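Local coordinates for glutamyl-tRNA(Gln) amidotransferase subunit B, mitochondrial (Saccharomyces cerevisiae, PDB 4N0H), which forms the B subunit of a mitochondrial amidotransferase assembly and carries a catalytic domain of the GatB/GatE family, at residues L30-T35 / H48-D53; S86-K91 / L104-R109; L24-K29 / N166-E171. All coordinates share one frame; numbering follows the deposited sequence.

Contact 1: residues L30-T35 / H48-D53; sequences LFSQST and HTSYYD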
loop_
_atom_site.group_PDB
_atom_site.type_symbol
_atom_site.label_atom_id
_atom_site.label_comp_id
_atom_site.label_asym_id
_atom_site.label_seq_id
_atom_site.Cartn_x
_atom_site.Cartn_y
_atom_site.Cartn_z
ATOM N N LEU B 30 9.935 -12.661 9.551
ATOM C CA LEU B 30 10.296 -11.241 9.463
ATOM C C LEU B 30 9.107 -10.266 9.563
ATOM O O LEU B 30 9.123 -9.336 10.374
ATOM C CB LEU B 30 11.089 -10.978 8.177
ATOM C CG LEU B 30 11.643 -9.564 8.009
ATOM C CD1 LEU B 30 12.468 -9.176 9.231
ATOM C CD2 LEU B 30 12.486 -9.450 6.743
ATOM N N PHE B 31 8.085 -10.474 8.743
ATOM C CA PHE B 31 6.928 -9.577 8.747
ATOM C C PHE B 31 5.638 -10.270 9.191
ATOM O O PHE B 31 4.538 -9.781 8.949
ATOM C CB PHE B 31 6.758 -8.922 7.371
ATOM C CG PHE B 31 7.866 -7.975 7.025
ATOM C CD1 PHE B 31 7.970 -6.750 7.669
ATOM C CD2 PHE B 31 8.826 -8.318 6.086
ATOM C CE1 PHE B 31 8.998 -5.876 7.366
ATOM C CE2 PHE B 31 9.856 -7.447 5.779
ATOM C CZ PHE B 31 9.948 -6.229 6.425
ATOM N N SER B 32 5.792 -11.421 9.831
ATOM C CA SER B 32 4.677 -12.167 10.393
ATOM C C SER B 32 5.213 -12.950 11.581
ATOM O O SER B 32 6.400 -13.272 11.627
ATOM C CB SER B 32 4.101 -13.132 9.355
ATOM O OG SER B 32 3.123 -13.981 9.932
ATOM N N GLN B 33 4.352 -13.264 12.543
ATOM C CA GLN B 33 4.807 -14.005 13.717
ATOM C C GLN B 33 4.690 -15.525 13.562
ATOM O O GLN B 33 4.778 -16.268 14.541
ATOM C CB GLN B 33 4.107 -13.517 14.990
ATOM C CG GLN B 33 4.619 -12.165 15.479
ATOM C CD GLN B 33 6.121 -12.182 15.747
ATOM O OE1 GLN B 33 6.608 -12.941 16.587
ATOM N NE2 GLN B 33 6.860 -11.353 15.023
ATOM N N SER B 34 4.498 -15.982 12.330
ATOM C CA SER B 34 4.526 -17.412 12.044
ATOM C C SER B 34 5.914 -17.980 12.329
ATOM O O SER B 34 6.910 -17.248 12.358
ATOM C CB SER B 34 4.116 -17.679 10.591
ATOM O OG SER B 34 4.792 -16.797 9.707
ATOM N N THR B 35 5.979 -19.289 12.535
ATOM C CA THR B 35 7.202 -19.932 12.986
ATOM C C THR B 35 8.318 -19.914 11.945
ATOM O O THR B 35 8.103 -20.228 10.775
ATOM C CB THR B 35 6.923 -21.391 13.413
ATOM O OG1 THR B 35 5.968 -21.392 14.482
ATOM C CG2 THR B 35 8.205 -22.087 13.867
ATOM N N HIS B 48 3.928 -23.854 8.270
ATOM C CA HIS B 48 4.359 -22.679 9.020
ATOM C C HIS B 48 4.065 -21.406 8.231
ATOM O O HIS B 48 4.976 -20.625 7.932
ATOM C CB HIS B 48 5.859 -22.765 9.320
ATOM C CG HIS B 48 6.253 -23.979 10.098
ATOM N ND1 HIS B 48 5.773 -24.239 11.365
ATOM C CD2 HIS B 48 7.086 -25.004 9.794
ATOM C CE1 HIS B 48 6.295 -25.370 11.808
ATOM N NE2 HIS B 48 7.095 -25.853 10.873
ATOM N N THR B 49 2.792 -21.193 7.906
ATOM C CA THR B 49 2.400 -20.080 7.050
ATOM C C THR B 49 1.149 -19.351 7.541
ATOM O O THR B 49 0.063 -19.928 7.616
ATOM C CB THR B 49 2.136 -20.562 5.608
ATOM O OG1 THR B 49 1.201 -21.642 5.635
ATOM C CG2 THR B 49 3.422 -21.033 4.942
ATOM N N SER B 50 1.308 -18.072 7.853
ATOM C CA SER B 50 0.189 -17.224 8.250
ATOM C C SER B 50 -0.628 -16.784 7.042
ATOM O O SER B 50 -0.265 -17.069 5.898
ATOM C CB SER B 50 0.725 -15.986 8.964
ATOM O OG SER B 50 1.641 -15.307 8.115
ATOM N N TYR B 51 -1.733 -16.089 7.301
ATOM C CA TYR B 51 -2.497 -15.457 6.237
ATOM C C TYR B 51 -1.584 -14.544 5.424
ATOM O O TYR B 51 -1.664 -14.507 4.194
ATOM C CB TYR B 51 -3.671 -14.649 6.806
ATOM C CG TYR B 51 -4.679 -15.459 7.597
ATOM C CD1 TYR B 51 -4.985 -16.775 7.250
ATOM C CD2 TYR B 51 -5.327 -14.906 8.693
ATOM C CE1 TYR B 51 -5.914 -17.510 7.977
ATOM C CE2 TYR B 51 -6.246 -15.626 9.425
ATOM C CZ TYR B 51 -6.540 -16.924 9.068
ATOM O OH TYR B 51 -7.463 -17.623 9.810
ATOM N N TYR B 52 -0.711 -13.814 6.113
ATOM C CA TYR B 52 0.220 -12.911 5.434
ATOM C C TYR B 52 1.228 -13.657 4.560
ATOM O O TYR B 52 1.540 -13.210 3.458
ATOM C CB TYR B 52 0.971 -12.019 6.428
ATOM C CG TYR B 52 2.092 -11.236 5.779
ATOM C CD1 TYR B 52 1.836 -10.053 5.098
ATOM C CD2 TYR B 52 3.404 -11.695 5.829
ATOM C CE1 TYR B 52 2.860 -9.343 4.485
ATOM C CE2 TYR B 52 4.429 -11.000 5.220
ATOM C CZ TYR B 52 4.155 -9.823 4.558
ATOM O OH TYR B 52 5.185 -9.134 3.961
ATOM N N ASP B 53 1.747 -14.778 5.057
ATOM C CA ASP B 53 2.743 -15.551 4.310
ATOM C C ASP B 53 2.181 -16.028 2.964
ATOM O O ASP B 53 2.915 -16.168 1.987
ATOM C CB ASP B 53 3.232 -16.756 5.121
ATOM C CG ASP B 53 4.042 -16.358 6.342
ATOM O OD1 ASP B 53 4.546 -15.215 6.396
ATOM O OD2 ASP B 53 4.176 -17.199 7.257
#

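Contact 2: residues S86-K91 / L104-R109; sequences SQFDRK and LTQHYR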
loop_
_atom_site.group_PDB
_atom_site.type_symbol
_atom_site.label_atom_id
_atom_site.label_comp_id
_atom_site.label_asym_id
_atom_site.label_seq_id
_atom_site.Cartn_x
_atom_site.Cartn_y
_atom_site.Cartn_z
ATOM N N SER B 86 16.342 3.770 8.470
ATOM C CA SER B 86 16.284 2.780 7.402
ATOM C C SER B 86 14.833 2.432 7.074
ATOM O O SER B 86 13.917 2.730 7.844
ATOM C CB SER B 86 17.133 1.535 7.709
ATOM O OG SER B 86 16.626 0.803 8.809
ATOM N N GLN B 87 14.630 1.824 5.914
ATOM C CA GLN B 87 13.290 1.553 5.423
ATOM C C GLN B 87 13.314 0.312 4.554
ATOM O O GLN B 87 14.377 -0.117 4.093
ATOM C CB GLN B 87 12.780 2.735 4.595
ATOM C CG GLN B 87 13.709 3.113 3.456
ATOM C CD GLN B 87 13.044 3.979 2.397
ATOM O OE1 GLN B 87 12.299 4.909 2.711
ATOM N NE2 GLN B 87 13.309 3.667 1.127
ATOM N N PHE B 88 12.139 -0.267 4.338
ATOM C CA PHE B 88 12.007 -1.406 3.450
ATOM C C PHE B 88 11.389 -0.975 2.128
ATOM O O PHE B 88 10.473 -0.156 2.105
ATOM C CB PHE B 88 11.157 -2.496 4.103
ATOM C CG PHE B 88 11.832 -3.173 5.253
ATOM C CD1 PHE B 88 11.669 -2.705 6.544
ATOM C CD2 PHE B 88 12.657 -4.263 5.039
ATOM C CE1 PHE B 88 12.302 -3.325 7.604
ATOM C CE2 PHE B 88 13.293 -4.886 6.098
ATOM C CZ PHE B 88 13.115 -4.417 7.378
ATOM N N ASP B 89 11.889 -1.536 1.034
ATOM C CA ASP B 89 11.370 -1.231 -0.296
ATOM C C ASP B 89 10.867 -2.502 -0.964
ATOM O O ASP B 89 11.269 -3.601 -0.597
ATOM C CB ASP B 89 12.454 -0.588 -1.162
ATOM C CG ASP B 89 13.247 0.469 -0.412
ATOM O OD1 ASP B 89 14.448 0.232 -0.145
ATOM O OD2 ASP B 89 12.667 1.530 -0.081
ATOM N N ARG B 90 9.987 -2.342 -1.946
ATOM C CA ARG B 90 9.450 -3.471 -2.693
ATOM C C ARG B 90 10.240 -3.702 -3.978
ATOM O O ARG B 90 10.371 -2.802 -4.809
ATOM C CB ARG B 90 7.979 -3.230 -3.031
ATOM C CG ARG B 90 7.107 -3.027 -1.808
ATOM C CD ARG B 90 5.657 -2.787 -2.188
ATOM N NE ARG B 90 4.805 -2.700 -1.008
ATOM C CZ ARG B 90 3.504 -2.426 -1.049
ATOM N NH1 ARG B 90 2.910 -2.217 -2.213
ATOM N NH2 ARG B 90 2.797 -2.367 0.073
ATOM N N LYS B 91 10.766 -4.914 -4.126
ATOM C CA LYS B 91 11.479 -5.322 -5.328
ATOM C C LYS B 91 10.547 -6.226 -6.123
ATOM O O LYS B 91 10.276 -7.350 -5.706
ATOM C CB LYS B 91 12.761 -6.067 -4.946
ATOM C CG LYS B 91 13.547 -6.646 -6.118
ATOM C CD LYS B 91 14.749 -7.443 -5.613
ATOM C CE LYS B 91 15.595 -7.981 -6.756
ATOM N NZ LYS B 91 16.815 -8.676 -6.241
ATOM N N LEU B 104 10.333 -7.725 0.041
ATOM C CA LEU B 104 10.695 -6.597 0.890
ATOM C C LEU B 104 12.176 -6.661 1.243
ATOM O O LEU B 104 12.672 -7.688 1.711
ATOM C CB LEU B 104 9.840 -6.566 2.155
ATOM C CG LEU B 104 8.406 -6.096 1.927
ATOM C CD1 LEU B 104 7.536 -6.374 3.151
ATOM C CD2 LEU B 104 8.401 -4.605 1.583
ATOM N N THR B 105 12.873 -5.559 0.998
ATOM C CA THR B 105 14.320 -5.488 1.165
ATOM C C THR B 105 14.711 -4.034 1.371
ATOM O O THR B 105 13.957 -3.136 1.028
ATOM C CB THR B 105 15.064 -6.052 -0.070
ATOM O OG1 THR B 105 16.481 -5.988 0.149
ATOM C CG2 THR B 105 14.712 -5.268 -1.323
ATOM N N GLN B 106 15.887 -3.799 1.936
ATOM C CA GLN B 106 16.325 -2.435 2.201
ATOM C C GLN B 106 17.247 -1.915 1.107
ATOM O O GLN B 106 18.461 -1.836 1.291
ATOM C CB GLN B 106 17.018 -2.359 3.555
ATOM C CG GLN B 106 16.186 -2.911 4.688
ATOM C CD GLN B 106 16.776 -2.575 6.037
ATOM O OE1 GLN B 106 17.853 -3.054 6.389
ATOM N NE2 GLN B 106 16.082 -1.727 6.794
ATOM N N HIS B 107 16.659 -1.550 -0.026
ATOM C CA HIS B 107 17.419 -1.115 -1.191
ATOM C C HIS B 107 17.994 0.296 -1.048
ATOM O O HIS B 107 19.209 0.486 -1.103
ATOM C CB HIS B 107 16.552 -1.212 -2.451
ATOM C CG HIS B 107 17.245 -0.760 -3.699
ATOM N ND1 HIS B 107 16.941 0.426 -4.331
ATOM C CD2 HIS B 107 18.227 -1.335 -4.432
ATOM C CE1 HIS B 107 17.707 0.564 -5.398
ATOM N NE2 HIS B 107 18.496 -0.492 -5.482
ATOM N N TYR B 108 17.121 1.281 -0.865
ATOM C CA TYR B 108 17.540 2.684 -0.820
ATOM C C TYR B 108 18.214 3.081 0.491
ATOM O O TYR B 108 19.116 3.915 0.498
ATOM C CB TYR B 108 16.349 3.621 -1.065
ATOM C CG TYR B 108 15.710 3.479 -2.427
ATOM C CD1 TYR B 108 16.398 3.841 -3.579
ATOM C CD2 TYR B 108 14.414 2.994 -2.560
ATOM C CE1 TYR B 108 15.817 3.711 -4.827
ATOM C CE2 TYR B 108 13.822 2.868 -3.800
ATOM C CZ TYR B 108 14.529 3.227 -4.931
ATOM O OH TYR B 108 13.946 3.102 -6.172
ATOM N N ARG B 109 17.754 2.506 1.599
ATOM C CA ARG B 109 18.264 2.868 2.920
ATOM C C ARG B 109 18.545 1.629 3.767
ATOM O O ARG B 109 17.683 1.167 4.512
ATOM C CB ARG B 109 17.281 3.789 3.647
ATOM C CG ARG B 109 16.930 5.061 2.882
ATOM C CD ARG B 109 16.302 6.096 3.801
ATOM N NE ARG B 109 17.169 6.386 4.944
ATOM C CZ ARG B 109 18.147 7.287 4.932
ATOM N NH1 ARG B 109 18.389 7.994 3.834
ATOM N NH2 ARG B 109 18.884 7.483 6.017
HETATM O O HOH W 1 15.556 0.969 1.979
#

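Contact 3: residues L24-K29 / N166-E171; sequences LNTKNK and NVPLIE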
loop_
_atom_site.group_PDB
_atom_site.type_symbol
_atom_site.label_atom_id
_atom_site.label_comp_id
_atom_site.label_asym_id
_atom_site.label_seq_id
_atom_site.Cartn_x
_atom_site.Cartn_y
_atom_site.Cartn_z
ATOM N N LEU B 24 18.471 -15.596 9.494
ATOM C CA LEU B 24 18.467 -15.346 10.931
ATOM C C LEU B 24 17.686 -16.431 11.663
ATOM O O LEU B 24 16.671 -16.917 11.165
ATOM C CB LEU B 24 17.872 -13.969 11.239
ATOM C CG LEU B 24 18.616 -12.764 10.657
ATOM C CD1 LEU B 24 18.054 -11.469 11.220
ATOM C CD2 LEU B 24 20.113 -12.866 10.922
ATOM N N ASN B 25 18.159 -16.818 12.841
ATOM C CA ASN B 25 17.420 -17.785 13.643
ATOM C C ASN B 25 16.577 -17.122 14.730
ATOM O O ASN B 25 16.645 -17.483 15.903
ATOM C CB ASN B 25 18.333 -18.883 14.212
ATOM C CG ASN B 25 19.565 -18.331 14.895
ATOM O OD1 ASN B 25 20.636 -18.942 14.855
ATOM N ND2 ASN B 25 19.428 -17.171 15.526
ATOM N N THR B 26 15.792 -16.132 14.324
ATOM C CA THR B 26 14.750 -15.595 15.180
ATOM C C THR B 26 13.708 -16.690 15.351
ATOM O O THR B 26 13.596 -17.585 14.508
ATOM C CB THR B 26 14.084 -14.368 14.538
ATOM O OG1 THR B 26 13.610 -14.720 13.237
ATOM C CG2 THR B 26 15.084 -13.226 14.410
ATOM N N LYS B 27 12.948 -16.630 16.438
ATOM C CA LYS B 27 11.916 -17.629 16.681
ATOM C C LYS B 27 10.853 -17.608 15.582
ATOM O O LYS B 27 10.420 -18.656 15.098
ATOM C CB LYS B 27 11.266 -17.411 18.047
ATOM C CG LYS B 27 10.243 -18.472 18.419
ATOM C CD LYS B 27 9.704 -18.235 19.818
ATOM C CE LYS B 27 9.166 -16.820 19.967
ATOM N NZ LYS B 27 8.722 -16.532 21.361
ATOM N N ASN B 28 10.446 -16.409 15.188
ATOM C CA ASN B 28 9.407 -16.248 14.181
ATOM C C ASN B 28 9.916 -15.488 12.963
ATOM O O ASN B 28 11.073 -15.078 12.932
ATOM C CB ASN B 28 8.178 -15.578 14.798
ATOM C CG ASN B 28 7.583 -16.408 15.925
ATOM O OD1 ASN B 28 7.620 -17.642 15.884
ATOM N ND2 ASN B 28 7.050 -15.740 16.941
ATOM N N LYS B 29 9.058 -15.317 11.961
ATOM C CA LYS B 29 9.474 -14.759 10.680
ATOM C C LYS B 29 9.609 -13.239 10.703
ATOM O O LYS B 29 9.421 -12.612 11.736
ATOM C CB LYS B 29 8.519 -15.188 9.575
ATOM C CG LYS B 29 8.518 -16.686 9.309
ATOM C CD LYS B 29 7.723 -16.973 8.042
ATOM C CE LYS B 29 7.502 -18.455 7.827
ATOM N NZ LYS B 29 6.798 -18.664 6.529
ATOM N N ASN B 166 9.256 -15.369 3.759
ATOM C CA ASN B 166 9.160 -14.397 4.849
ATOM C C ASN B 166 10.092 -14.696 6.036
ATOM O O ASN B 166 10.025 -14.041 7.075
ATOM C CB ASN B 166 7.697 -14.223 5.287
ATOM C CG ASN B 166 7.489 -13.025 6.177
ATOM O OD1 ASN B 166 8.142 -11.995 6.016
ATOM N ND2 ASN B 166 6.579 -13.156 7.129
ATOM N N VAL B 167 10.973 -15.681 5.872
ATOM C CA VAL B 167 12.052 -15.918 6.833
ATOM C C VAL B 167 13.031 -14.735 6.769
ATOM O O VAL B 167 13.327 -14.243 5.683
ATOM C CB VAL B 167 12.777 -17.253 6.525
ATOM C CG1 VAL B 167 14.151 -17.338 7.208
ATOM C CG2 VAL B 167 11.890 -18.443 6.913
ATOM N N PRO B 168 13.522 -14.262 7.929
ATOM C CA PRO B 168 14.408 -13.092 7.898
ATOM C C PRO B 168 15.807 -13.422 7.386
ATOM O O PRO B 168 16.377 -14.450 7.751
ATOM C CB PRO B 168 14.498 -12.659 9.372
ATOM C CG PRO B 168 13.518 -13.510 10.119
ATOM C CD PRO B 168 13.287 -14.737 9.302
ATOM N N LEU B 169 16.340 -12.546 6.541
ATOM C CA LEU B 169 17.709 -12.648 6.058
ATOM C C LEU B 169 18.447 -11.357 6.378
ATOM O O LEU B 169 17.836 -10.289 6.466
ATOM C CB LEU B 169 17.737 -12.845 4.537
ATOM C CG LEU B 169 16.994 -14.030 3.921
ATOM C CD1 LEU B 169 17.018 -13.952 2.398
ATOM C CD2 LEU B 169 17.630 -15.308 4.390
ATOM N N ILE B 170 19.758 -11.456 6.556
ATOM C CA ILE B 170 20.611 -10.279 6.481
ATOM C C ILE B 170 21.575 -10.451 5.315
ATOM O O ILE B 170 22.252 -11.474 5.202
ATOM C CB ILE B 170 21.397 -10.033 7.776
ATOM C CG1 ILE B 170 20.458 -9.572 8.888
ATOM C CG2 ILE B 170 22.470 -8.984 7.551
ATOM C CD1 ILE B 170 21.183 -9.114 10.143
ATOM N N GLU B 171 21.612 -9.464 4.430
ATOM C CA GLU B 171 22.578 -9.476 3.345
ATOM C C GLU B 171 23.747 -8.581 3.712
ATOM O O GLU B 171 23.565 -7.405 4.029
ATOM C CB GLU B 171 21.956 -9.005 2.031
ATOM C CG GLU B 171 22.952 -8.970 0.877
ATOM C CD GLU B 171 22.378 -8.373 -0.397
ATOM O OE1 GLU B 171 23.169 -8.028 -1.300
ATOM O OE2 GLU B 171 21.139 -8.252 -0.502
#

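Contact 1: residues L30-T35 / H48-D53
F31 sets its CB against the phenol of Y52, 3.8 Å from Y52 CE2, while its own ring leads away from the 48-53 segment. The F31 carbonyl O lies over one face of the Y52 ring, near the rim. Y52 CG stands anti to the backbone N (chi1 171°), a torsion that carries the ring across to F31 and to S32 CB.

Beside this apolar patch runs a chain of hydroxyls and a carboxylate. S32 OG and S50 OG share a 2.7 Å hydrogen bond in which either may be the donor. S34 OG donates to D53 OD2 at 2.6 Å, meeting the syn side of the carboxylate only 16° out of its plane. D53 OD2 also accepts from S50 N at 3.1 Å, but from well above the carboxylate plane, and K29 NZ adds a salt bridge to it. With D53 OD1 taken by N166 ND2, the carboxylate is held through both oxygens, which would resist its rotation. S50 OG, for its part, receives D53 N at 3.1 Å, so that these two residues are bonded in both directions.

At the far end T35 CB rests 3.7 Å from H48 ND1, without a bond between the two side chains. Their polar ends turn instead to a neighbouring chain, subunit F: T35 OG1 to Q124 and H48 ND1 to S132.

The bond from D53 N to S50 OG defines an ST motif that shapes the 48-53 turn; the serine and aspartate bonds tie this turn to 30-35, both within the long loop between strand 14-23 and helix 65-78.

Contact 2: residues S86-K91 / L104-R109
D89 and T105 face each other as an antiparallel hydrogen-bonded pair: D89 N reaches T105 O at 2.6 Å, nearly straight, and T105 N returns to D89 O at 3.0 Å. R90 and L104 follow as a non-hydrogen-bonded pair, their side chains side by side. Beyond the ladder, Q87 N gives R109 O a weak bond of 3.4 Å.

Where the 104-109 segment turns off, the D89 side chain takes over. D89 OD1 accepts Y108 N at 3.0 Å from above the carboxylate plane, and H107 N weakly. A water accepts from R109 N at 2.7 Å and lies within hydrogen-bonding range of Q87 O and D89 OD1, between the two segments. Meanwhile D89 OD2 lies in plane at the edge of the Y108 ring, 3.4 Å from Y108 CD2; the Y108 hydroxyl bonds to Y285 O.

Among the nonpolar contacts, Q106 CG makes a CH-pi contact over one face of F88, 4.2 Å from the ring centroid. The Q106 amide runs on over that ring with the planes 26° apart, and its OE1 is held by I140 N.

The ladder belongs to the beta hairpin of strands 89-92 and 102-120, with D89 also holding the backbone of H107 and Y108 beyond T105.

Contact 3: residues L24-K29 / N166-E171
This is a buried junction between a loop and a strand: just past strand 14-23, L24 meets the start of strand 168-174, the antiparallel neighbour of 14-23 in the central sheet, and the loop then swings out and returns at K29 to the residues just before that strand. L24 N donates to P168 O at 3.0 Å; the bond is straight at hydrogen (167°), though the donor is tilted 33° from the carbonyl plane.

On the apolar side L24 closes over I170 with both methyls, L24 CD1 lying 3.8 Å and L24 CD2 3.9 Å from I170 CG1, while L24 CB meets P168 CB. The proline ring also packs against the bend of the loop, at T26 OG1 and the backbone of K29. With OG1 between the backbone N and the carbonyl carbon (chi1 55°), the T26 hydroxyl turns inward to N28 O, T26 OG1 to N28 O being 2.6 Å and almost in line with the carbonyl, and lies 3.3 Å from P168 CG. That short bond draws the turn together beside the ring.

Farther on, the aliphatic part of K29 passes over N166, with K29 CB 3.1 Å from N166 O and K29 CD 3.8 Å from N166 C. The extended chain then delivers K29 NZ to the backbone oxygens of S165, N163 and H48. N166 OD1 in turn is held by Q142 NE2 of strand 130-142.

Here the antiparallel pairing of strands 14-23 and 168-174 leads into a loop that packs on a proline.

The three contacts make a worked example of how burial can be met by different chemistry. All are largely buried, but from contact centre to chain centre contact 3 lies about 11 Å away, whereas contact 1 is some 21 Å out and is covered by subunit F; contact 2 reaches the surface at its Y108 end. Contacts 2 and 3 belong to the same sheet without touching: one relies on a hairpin ladder, the other mainly on apolar packing and a single backbone bond. Contact 1 has no ladder and depends on side-chain bonds. It touches contact 3 through a probable hydrogen bond from L30 N to N166 O (2.8 Å) and contact 2 through the edge-to-face rings of F31 and F88.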